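Local coordinates for uncharacterized protein (Burkholderia thailandensis, PDB 6AR7) that is of unknown function but carries a domain related to the lysozyme inhibitor LprI, which suggests a possible role in lysozyme inhibition, at residues D154-H159 with E205-I210. Sequence-based numbering, arbitrary orientation.
Sequences DAACEH and ERVDLI
Val-207 packs against the first turn of helix 155-174. Its CB branches toward that turn. CG2 lies beside the backbone N of its own residue. Val-207 CG2 comes within 3.6 Å of Asp-154 OD2. Cys-157 N is 3.7 Å from Val-207 CG2. Val-207 CG1, anti to the backbone N (chi1 174°), lies 3.9 Å from Ala-156 O. Ala-156 CB touches both methyl groups. Cys-157 CB also lies near CG2, but its sulfur goes elsewhere. Cys-157 SG packs 3.6 Å from Ile-210 CD1, the end of a side chain that also reaches Ala-160 and Met-164. Cys-157 SG also lies over one face of the Arg-206 guanidinium, offset toward its rim, 4.0 Å from Arg-206 NE. SG is bonded to Cys-151, one of two disulfides in this all-helical chain, which ties the loop before the helix to this interface. Arg-206 runs extended past it. Asp-154 is the N-cap: Asp-154 OD1 accepts from Ala-156 N at 3.0 Å, met from above the carboxylate plane. Helical segments 155-159 and 205-210 run nearly parallel, at 12°. The contact joins the start of helix 155-174 to helix 203-223 within the second LprI-like region. No hydrogen bond crosses it. It therefore rests on apolar and sulfur packing, while Asp-154 caps its own helix and Arg-206 NH1 hydrogen-bonds to Arg-149 O in the preceding loop and salt-bridges Glu-203 at the start of its own helix.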
loop_
_atom_site.group_PDB
_atom_site.type_symbol
_atom_site.label_atom_id
_atom_site.label_comp_id
_atom_site.label_asym_id
_atom_site.label_seq_id
_atom_site.Cartn_x
_atom_site.Cartn_y
_atom_site.Cartn_z
ATOM N N ASP A 154 2.442 22.518 0.333
ATOM C CA ASP A 154 1.536 22.009 1.347
ATOM C C ASP A 154 2.372 21.532 2.532
ATOM O O ASP A 154 3.041 20.496 2.448
ATOM C CB ASP A 154 0.680 20.890 0.749
ATOM C CG ASP A 154 -0.238 20.215 1.772
ATOM O OD1 ASP A 154 -0.386 20.706 2.909
ATOM O OD2 ASP A 154 -0.802 19.155 1.438
ATOM N N ALA A 155 2.292 22.261 3.651
ATOM C CA ALA A 155 3.041 21.868 4.843
ATOM C C ALA A 155 2.743 20.426 5.267
ATOM O O ALA A 155 3.642 19.727 5.757
ATOM C CB ALA A 155 2.747 22.843 5.990
ATOM N N ALA A 156 1.511 19.945 5.063
ATOM C CA ALA A 156 1.211 18.546 5.391
ATOM C C ALA A 156 2.028 17.581 4.536
ATOM O O ALA A 156 2.587 16.593 5.043
ATOM C CB ALA A 156 -0.287 18.271 5.226
ATOM N N CYS A 157 2.117 17.861 3.234
ATOM C CA CYS A 157 2.893 17.030 2.323
ATOM C C CYS A 157 4.379 17.123 2.645
ATOM O O CYS A 157 5.079 16.103 2.691
ATOM C CB CYS A 157 2.615 17.471 0.878
ATOM S SG CYS A 157 3.220 16.345 -0.400
ATOM N N GLU A 158 4.864 18.340 2.902
ATOM C CA GLU A 158 6.272 18.546 3.216
ATOM C C GLU A 158 6.671 17.828 4.503
ATOM O O GLU A 158 7.748 17.231 4.577
ATOM C CB GLU A 158 6.555 20.050 3.326
ATOM C CG GLU A 158 7.960 20.402 3.761
ATOM C CD GLU A 158 8.989 20.254 2.650
ATOM O OE1 GLU A 158 8.653 19.741 1.552
ATOM O OE2 GLU A 158 10.147 20.674 2.875
ATOM N N HIS A 159 5.823 17.884 5.533
ATOM C CA HIS A 159 6.153 17.196 6.779
ATOM C C HIS A 159 6.181 15.680 6.589
ATOM O O HIS A 159 7.067 15.003 7.120
ATOM C CB HIS A 159 5.154 17.579 7.863
ATOM C CG HIS A 159 5.341 16.833 9.146
ATOM N ND1 HIS A 159 6.343 17.134 10.043
ATOM C CD2 HIS A 159 4.668 15.782 9.673
ATOM C CE1 HIS A 159 6.269 16.315 11.076
ATOM N NE2 HIS A 159 5.264 15.481 10.874
ATOM N N GLU A 205 -5.471 12.824 0.334
ATOM C CA GLU A 205 -5.078 11.448 0.023
ATOM C C GLU A 205 -3.627 11.372 -0.428
ATOM O O GLU A 205 -2.947 10.369 -0.173
ATOM C CB GLU A 205 -6.000 10.857 -1.048
ATOM C CG GLU A 205 -7.469 10.948 -0.668
ATOM C CD GLU A 205 -8.321 9.873 -1.305
ATOM O OE1 GLU A 205 -7.850 8.724 -1.402
ATOM O OE2 GLU A 205 -9.463 10.168 -1.703
ATOM N N ARG A 206 -3.148 12.400 -1.130
ATOM C CA ARG A 206 -1.732 12.460 -1.467
ATOM C C ARG A 206 -0.877 12.417 -0.198
ATOM O O ARG A 206 0.062 11.623 -0.093
ATOM C CB ARG A 206 -1.468 13.719 -2.294
ATOM C CG ARG A 206 -0.011 14.009 -2.604
ATOM C CD ARG A 206 0.110 15.436 -3.150
ATOM N NE ARG A 206 1.378 15.632 -3.855
ATOM C CZ ARG A 206 1.742 16.762 -4.449
ATOM N NH1 ARG A 206 0.932 17.816 -4.418
ATOM N NH2 ARG A 206 2.918 16.842 -5.067
ATOM N N VAL A 207 -1.236 13.224 0.800
ATOM C CA VAL A 207 -0.524 13.213 2.075
ATOM C C VAL A 207 -0.606 11.841 2.738
ATOM O O VAL A 207 0.389 11.338 3.275
ATOM C CB VAL A 207 -1.076 14.321 2.993
ATOM C CG1 VAL A 207 -0.444 14.247 4.397
ATOM C CG2 VAL A 207 -0.823 15.713 2.350
ATOM N N ASP A 208 -1.783 11.215 2.713
ATOM C CA ASP A 208 -1.945 9.927 3.390
ATOM C C ASP A 208 -1.169 8.808 2.699
ATOM O O ASP A 208 -0.704 7.882 3.372
ATOM C CB ASP A 208 -3.427 9.576 3.498
ATOM C CG ASP A 208 -4.160 10.480 4.480
ATOM O OD1 ASP A 208 -3.476 11.048 5.368
ATOM O OD2 ASP A 208 -5.402 10.620 4.368
ATOM N N LEU A 209 -1.014 8.873 1.371
ATOM C CA LEU A 209 -0.130 7.937 0.685
ATOM C C LEU A 209 1.280 8.012 1.248
ATOM O O LEU A 209 1.914 6.979 1.502
ATOM C CB LEU A 209 -0.090 8.220 -0.818
ATOM C CG LEU A 209 -1.183 7.681 -1.736
ATOM C CD1 LEU A 209 -1.005 8.262 -3.149
ATOM C CD2 LEU A 209 -1.238 6.140 -1.747
ATOM N N ILE A 210 1.801 9.233 1.421
ATOM C CA ILE A 210 3.141 9.393 1.998
ATOM C C ILE A 210 3.156 8.931 3.451
ATOM O O ILE A 210 4.083 8.235 3.886
ATOM C CB ILE A 210 3.622 10.853 1.887
ATOM C CG1 ILE A 210 3.581 11.344 0.437
ATOM C CG2 ILE A 210 5.031 10.980 2.458
ATOM C CD1 ILE A 210 3.750 12.862 0.281
#